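Local coordinates for protein alcohol dehydrogenase, zinc-containing (Thermotoga maritima, PDB 1VJ0) that binds zinc at two sites and is probably an oxidoreductase of the zinc-containing alcohol dehydrogenase family, at residues Ala18-Leu23 / Cys148-Ile153; Pro72-His77 / Pro143-Cys148. One frame throughout, in Å; residues are numbered along the deposited sequence.

Contact 1. Residues Ala18-Leu23 / Cys148-Ile153; sequences AHAMVL and CYSSHI
Three hydrogen bonds join Ala18-Leu23 to Cys148-Ile153, which run in opposite senses (172° between their end-to-end directions) and form a single beta bridge at Ala20 and Ser150. The bridge ties strand 16-22, itself paired with strand 31-37, to the turn leading into strand 152-155. Two of the bonds are backbone to backbone: Ser151 N gives to His19 O at 2.9 Å, and Met21 N gives to Tyr149 O at 3.0 Å, nearly straight. The third replaces a carbonyl by a hydroxyl. His19 N points to Ser151 OG at 2.9 Å, because chi1 of 59° turns that oxygen back between the serine's own N and carbonyl carbon. The same OG is hydrogen-bonded to His152 ND1 at 2.8 Å, with either atom the possible donor.

Carbon atoms pack round this network. Ser151 CB lies over one face of the His19 imidazole, 4.0 Å from the ring centroid and 22° off the normal, a CH-pi contact displaced toward the rim. The methyls of Ala18 and Ala20 lie against oxygens, Ser151 OG and Tyr149 O. Tyr149, centre of an inverse gamma turn, carries its ring away from the strand, where OH bonds to Asp58.

Ser150 OG bonds within its own segment, 2.6 Å from His152 O, approaching a lone pair of that oxygen within the plane of its carbonyl group. Ser151 alone substitutes for a carbonyl, which implies that the pairing rests partly on side-chain chemistry.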
loop_
_atom_site.group_PDB
_atom_site.type_symbol
_atom_site.label_atom_id
_atom_site.label_comp_id
_atom_site.label_asym_id
_atom_site.label_seq_id
_atom_site.Cartn_x
_atom_site.Cartn_y
_atom_site.Cartn_z
ATOM N N ALA A 18 -23.705 -37.567 21.001
ATOM C CA ALA A 18 -23.983 -36.269 20.412
ATOM C C ALA A 18 -25.308 -36.335 19.632
ATOM O O ALA A 18 -25.840 -37.427 19.366
ATOM C CB ALA A 18 -22.844 -35.870 19.506
ATOM N N HIS A 19 -25.826 -35.164 19.288
ATOM C CA HIS A 19 -27.017 -35.052 18.469
ATOM C C HIS A 19 -26.937 -33.816 17.587
ATOM O O HIS A 19 -26.175 -32.870 17.870
ATOM C CB HIS A 19 -28.273 -35.032 19.315
ATOM C CG HIS A 19 -28.391 -33.837 20.212
ATOM N ND1 HIS A 19 -27.863 -33.811 21.476
ATOM C CD2 HIS A 19 -28.980 -32.630 20.026
ATOM C CE1 HIS A 19 -28.138 -32.651 22.053
ATOM N NE2 HIS A 19 -28.793 -31.898 21.183
ATOM N N ALA A 20 -27.712 -33.838 16.499
ATOM C CA ALA A 20 -27.710 -32.739 15.562
ATOM C C ALA A 20 -29.001 -32.699 14.760
ATOM O O ALA A 20 -29.810 -33.632 14.774
ATOM C CB ALA A 20 -26.462 -32.866 14.645
ATOM N N MET A 21 -29.189 -31.580 14.090
ATOM C CA MET A 21 -30.303 -31.361 13.199
ATOM C C MET A 21 -29.762 -31.415 11.783
ATOM O O MET A 21 -28.989 -30.564 11.382
ATOM C CB MET A 21 -30.956 -30.014 13.486
ATOM C CG MET A 21 -31.579 -29.964 14.867
ATOM S SD MET A 21 -32.920 -31.141 15.166
ATOM C CE MET A 21 -34.205 -30.402 14.177
ATOM N N VAL A 22 -30.178 -32.463 11.077
ATOM C CA VAL A 22 -29.638 -32.848 9.791
ATOM C C VAL A 22 -30.597 -32.423 8.663
ATOM O O VAL A 22 -31.777 -32.670 8.738
ATOM C CB VAL A 22 -29.400 -34.358 9.787
ATOM C CG1 VAL A 22 -28.846 -34.860 8.438
ATOM C CG2 VAL A 22 -28.461 -34.712 10.973
ATOM N N LEU A 23 -30.035 -31.814 7.628
ATOM C CA LEU A 23 -30.704 -31.615 6.355
ATOM C C LEU A 23 -30.485 -32.862 5.511
ATOM O O LEU A 23 -29.341 -33.164 5.135
ATOM C CB LEU A 23 -30.072 -30.432 5.626
ATOM C CG LEU A 23 -30.698 -30.022 4.274
ATOM C CD1 LEU A 23 -32.145 -29.512 4.468
ATOM C CD2 LEU A 23 -29.875 -28.968 3.695
ATOM N N CYS A 148 -22.352 -26.702 12.814
ATOM C CA CYS A 148 -22.600 -26.207 14.155
ATOM C C CYS A 148 -24.015 -26.440 14.698
ATOM O O CYS A 148 -24.238 -26.211 15.883
ATOM C CB CYS A 148 -22.289 -24.709 14.204
ATOM S SG CYS A 148 -20.540 -24.389 13.890
ATOM N N TYR A 149 -24.967 -26.872 13.842
ATOM C CA TYR A 149 -26.314 -27.222 14.310
ATOM C C TYR A 149 -26.255 -28.623 14.939
ATOM O O TYR A 149 -26.913 -29.593 14.481
ATOM C CB TYR A 149 -27.332 -27.256 13.183
ATOM C CG TYR A 149 -27.746 -25.962 12.486
ATOM C CD1 TYR A 149 -27.014 -24.787 12.576
ATOM C CD2 TYR A 149 -28.913 -25.953 11.705
ATOM C CE1 TYR A 149 -27.404 -23.641 11.861
ATOM C CE2 TYR A 149 -29.296 -24.854 11.006
ATOM C CZ TYR A 149 -28.549 -23.687 11.100
ATOM O OH TYR A 149 -28.946 -22.596 10.379
ATOM N N SER A 150 -25.536 -28.683 16.053
ATOM C CA SER A 150 -25.133 -29.913 16.655
ATOM C C SER A 150 -24.685 -29.611 18.089
ATOM O O SER A 150 -24.313 -28.471 18.454
ATOM C CB SER A 150 -23.955 -30.491 15.832
ATOM O OG SER A 150 -23.487 -31.709 16.347
ATOM N N SER A 151 -24.702 -30.645 18.897
ATOM C CA SER A 151 -24.220 -30.596 20.273
ATOM C C SER A 151 -22.707 -30.452 20.256
ATOM O O SER A 151 -22.142 -29.805 21.156
ATOM C CB SER A 151 -24.638 -31.877 21.024
ATOM O OG SER A 151 -24.115 -33.053 20.389
ATOM N N HIS A 152 -22.090 -31.030 19.223
ATOM C CA HIS A 152 -20.631 -31.101 19.086
ATOM C C HIS A 152 -20.229 -30.927 17.653
ATOM O O HIS A 152 -21.006 -31.241 16.730
ATOM C CB HIS A 152 -20.105 -32.460 19.595
ATOM C CG HIS A 152 -20.350 -32.682 21.060
ATOM N ND1 HIS A 152 -21.546 -33.170 21.541
ATOM C CD2 HIS A 152 -19.554 -32.485 22.141
ATOM C CE1 HIS A 152 -21.494 -33.224 22.866
ATOM N NE2 HIS A 152 -20.302 -32.794 23.256
ATOM N N ILE A 153 -18.976 -30.506 17.451
ATOM C CA ILE A 153 -18.367 -30.494 16.129
ATOM C C ILE A 153 -16.945 -31.053 16.253
ATOM O O ILE A 153 -16.291 -30.902 17.298
ATOM C CB ILE A 153 -18.363 -29.043 15.533
ATOM C CG1 ILE A 153 -17.941 -29.041 14.057
ATOM C CG2 ILE A 153 -17.445 -28.132 16.367
ATOM C CD1 ILE A 153 -18.206 -27.710 13.382
#

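Contact 2. Residues Pro72-His77 / Pro143-Cys148; sequences PIILGH and PHLRGC
The catalytic-domain loop that delivers His77 to a zinc ion packs here against the loop preceding strand 152-155, in the GroES-like part of the chain. Cys55, Glu78 and Cys178 complete that metal site. Cys148 N donates to Gly76 O at 2.8 Å; the bond is bent, 151° at the hydrogen, and its donor stands out of the carbonyl plane. The cysteine side chain lies against the same carbonyl, with SG 3.4 Å from Gly76 O. Just before it, Gly147 CA approaches Ile74 O at 3.2 Å in a CA-H...O contact with 165° at the hydrogen. A CB modelled on Gly147 would collide with the oxygens of Ile74 and Leu75, so this close approach depends on the missing side chain.

Ile74 supplies the apolar part. Its CG1 branch, anti to the carbonyl carbon (chi1 -60°), carries CD1 to 3.9 Å from Leu145 CD2 and to 3.7 Å from His144 O, while CG2 packs over the Gly147 carbonyl. An alanine here would lack both branches and is likely to leave a gap beside Leu145 CD2 and the Gly147 peptide.

Strand 16-22 lies against this apolar patch, with Ala20 and Val22 touching Ile74 and Ala18 touching Leu145. Leu75 and His77 meet Met61 of helix 56-62, and Cys148 packs on Ile153 of strand 152-155.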
loop_
_atom_site.group_PDB
_atom_site.type_symbol
_atom_site.label_atom_id
_atom_site.label_comp_id
_atom_site.label_asym_id
_atom_site.label_seq_id
_atom_site.Cartn_x
_atom_site.Cartn_y
_atom_site.Cartn_z
ATOM N N PRO A 72 -26.506 -35.921 2.903
ATOM C CA PRO A 72 -27.020 -35.052 3.982
ATOM C C PRO A 72 -25.931 -34.195 4.540
ATOM O O PRO A 72 -24.760 -34.471 4.282
ATOM C CB PRO A 72 -27.472 -36.065 5.041
ATOM C CG PRO A 72 -26.539 -37.207 4.859
ATOM C CD PRO A 72 -26.450 -37.317 3.357
ATOM N N ILE A 73 -26.321 -33.176 5.315
ATOM C CA ILE A 73 -25.376 -32.232 5.903
ATOM C C ILE A 73 -25.946 -31.709 7.211
ATOM O O ILE A 73 -27.164 -31.505 7.312
ATOM C CB ILE A 73 -25.064 -31.050 4.921
ATOM C CG1 ILE A 73 -24.043 -30.089 5.505
ATOM C CG2 ILE A 73 -26.341 -30.261 4.527
ATOM C CD1 ILE A 73 -23.545 -29.061 4.538
ATOM N N ILE A 74 -25.049 -31.478 8.168
ATOM C CA ILE A 74 -25.321 -30.642 9.324
ATOM C C ILE A 74 -24.904 -29.175 9.031
ATOM O O ILE A 74 -23.723 -28.830 8.929
ATOM C CB ILE A 74 -24.646 -31.196 10.593
ATOM C CG1 ILE A 74 -25.140 -32.619 10.924
ATOM C CG2 ILE A 74 -24.895 -30.255 11.750
ATOM C CD1 ILE A 74 -24.207 -33.439 11.820
ATOM N N LEU A 75 -25.907 -28.306 8.926
ATOM C CA LEU A 75 -25.668 -26.916 8.626
ATOM C C LEU A 75 -25.076 -26.245 9.843
ATOM O O LEU A 75 -24.951 -26.879 10.922
ATOM C CB LEU A 75 -26.953 -26.213 8.195
ATOM C CG LEU A 75 -27.603 -26.691 6.906
ATOM C CD1 LEU A 75 -29.003 -26.128 6.819
ATOM C CD2 LEU A 75 -26.791 -26.299 5.716
ATOM N N GLY A 76 -24.732 -24.963 9.659
ATOM C CA GLY A 76 -24.250 -24.113 10.743
ATOM C C GLY A 76 -22.765 -23.894 10.574
ATOM O O GLY A 76 -21.988 -24.796 10.838
ATOM N N HIS A 77 -22.377 -22.708 10.129
ATOM C CA HIS A 77 -20.961 -22.375 9.921
ATOM C C HIS A 77 -20.466 -21.259 10.860
ATOM O O HIS A 77 -19.356 -20.722 10.693
ATOM C CB HIS A 77 -20.747 -22.012 8.451
ATOM C CG HIS A 77 -21.624 -20.906 7.963
ATOM N ND1 HIS A 77 -22.856 -21.131 7.382
ATOM C CD2 HIS A 77 -21.438 -19.560 7.953
ATOM C CE1 HIS A 77 -23.406 -19.967 7.061
ATOM N NE2 HIS A 77 -22.565 -19.000 7.400
ATOM N N PRO A 143 -16.446 -38.864 11.151
ATOM C CA PRO A 143 -17.184 -38.782 12.423
ATOM C C PRO A 143 -18.416 -37.850 12.361
ATOM O O PRO A 143 -18.953 -37.519 13.395
ATOM C CB PRO A 143 -16.128 -38.245 13.377
ATOM C CG PRO A 143 -15.336 -37.294 12.494
ATOM C CD PRO A 143 -15.264 -37.976 11.181
ATOM N N HIS A 144 -18.863 -37.507 11.138
ATOM C CA HIS A 144 -20.200 -36.902 10.866
ATOM C C HIS A 144 -20.402 -35.424 11.192
ATOM O O HIS A 144 -21.021 -34.694 10.403
ATOM C CB HIS A 144 -21.310 -37.676 11.577
ATOM C CG HIS A 144 -21.268 -39.155 11.344
ATOM N ND1 HIS A 144 -21.455 -39.716 10.094
ATOM C CD2 HIS A 144 -21.072 -40.195 12.204
ATOM C CE1 HIS A 144 -21.352 -41.037 10.188
ATOM N NE2 HIS A 144 -21.129 -41.355 11.453
ATOM N N LEU A 145 -19.903 -34.993 12.352
ATOM C CA LEU A 145 -20.216 -33.680 12.946
ATOM C C LEU A 145 -19.352 -32.578 12.354
ATOM O O LEU A 145 -18.299 -32.203 12.918
ATOM C CB LEU A 145 -20.056 -33.759 14.491
ATOM C CG LEU A 145 -20.836 -34.885 15.186
ATOM C CD1 LEU A 145 -20.520 -34.941 16.649
ATOM C CD2 LEU A 145 -22.361 -34.775 14.949
ATOM N N ARG A 146 -19.801 -32.049 11.202
ATOM C CA ARG A 146 -19.008 -31.090 10.441
ATOM C C ARG A 146 -19.767 -29.769 10.251
ATOM O O ARG A 146 -19.470 -28.997 9.338
ATOM C CB ARG A 146 -18.562 -31.657 9.098
ATOM C CG ARG A 146 -17.645 -32.858 9.185
ATOM C CD ARG A 146 -16.428 -32.676 10.047
ATOM N NE ARG A 146 -15.477 -33.777 9.796
ATOM C CZ ARG A 146 -14.228 -33.792 10.227
ATOM N NH1 ARG A 146 -13.762 -32.791 10.958
ATOM N NH2 ARG A 146 -13.456 -34.825 9.951
ATOM N N GLY A 147 -20.705 -29.512 11.160
ATOM C CA GLY A 147 -21.484 -28.291 11.177
ATOM C C GLY A 147 -21.893 -27.941 12.604
ATOM O O GLY A 147 -21.772 -28.776 13.487
ATOM N N CYS A 148 -22.352 -26.702 12.814
ATOM C CA CYS A 148 -22.600 -26.207 14.155
ATOM C C CYS A 148 -24.015 -26.440 14.698
ATOM O O CYS A 148 -24.238 -26.211 15.883
ATOM C CB CYS A 148 -22.289 -24.709 14.204
ATOM S SG CYS A 148 -20.540 -24.389 13.890
#

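From the N terminus, strand 16-22 comes first, and its pairing with Cys148-Ile153 in contact 1 closes a loop with 124 residues between the segments. Within that span, contact 2 joins Pro72-His77 to Pro143-Cys148 and closes a shorter one, so the two nest without crossing. Cys148 belongs to both, and the centres lie about 6 Å apart. Probable hydrogen bonds also connect them: Leu23 N to Ile73 O and Tyr149 N to Leu75 O, each 2.9 Å. Tyr149 CE1 packs on Gly76 CA at 3.4 Å. Together they tie the N-terminal strand, the zinc-ligand loop and the entry to strand 152-155 to one another.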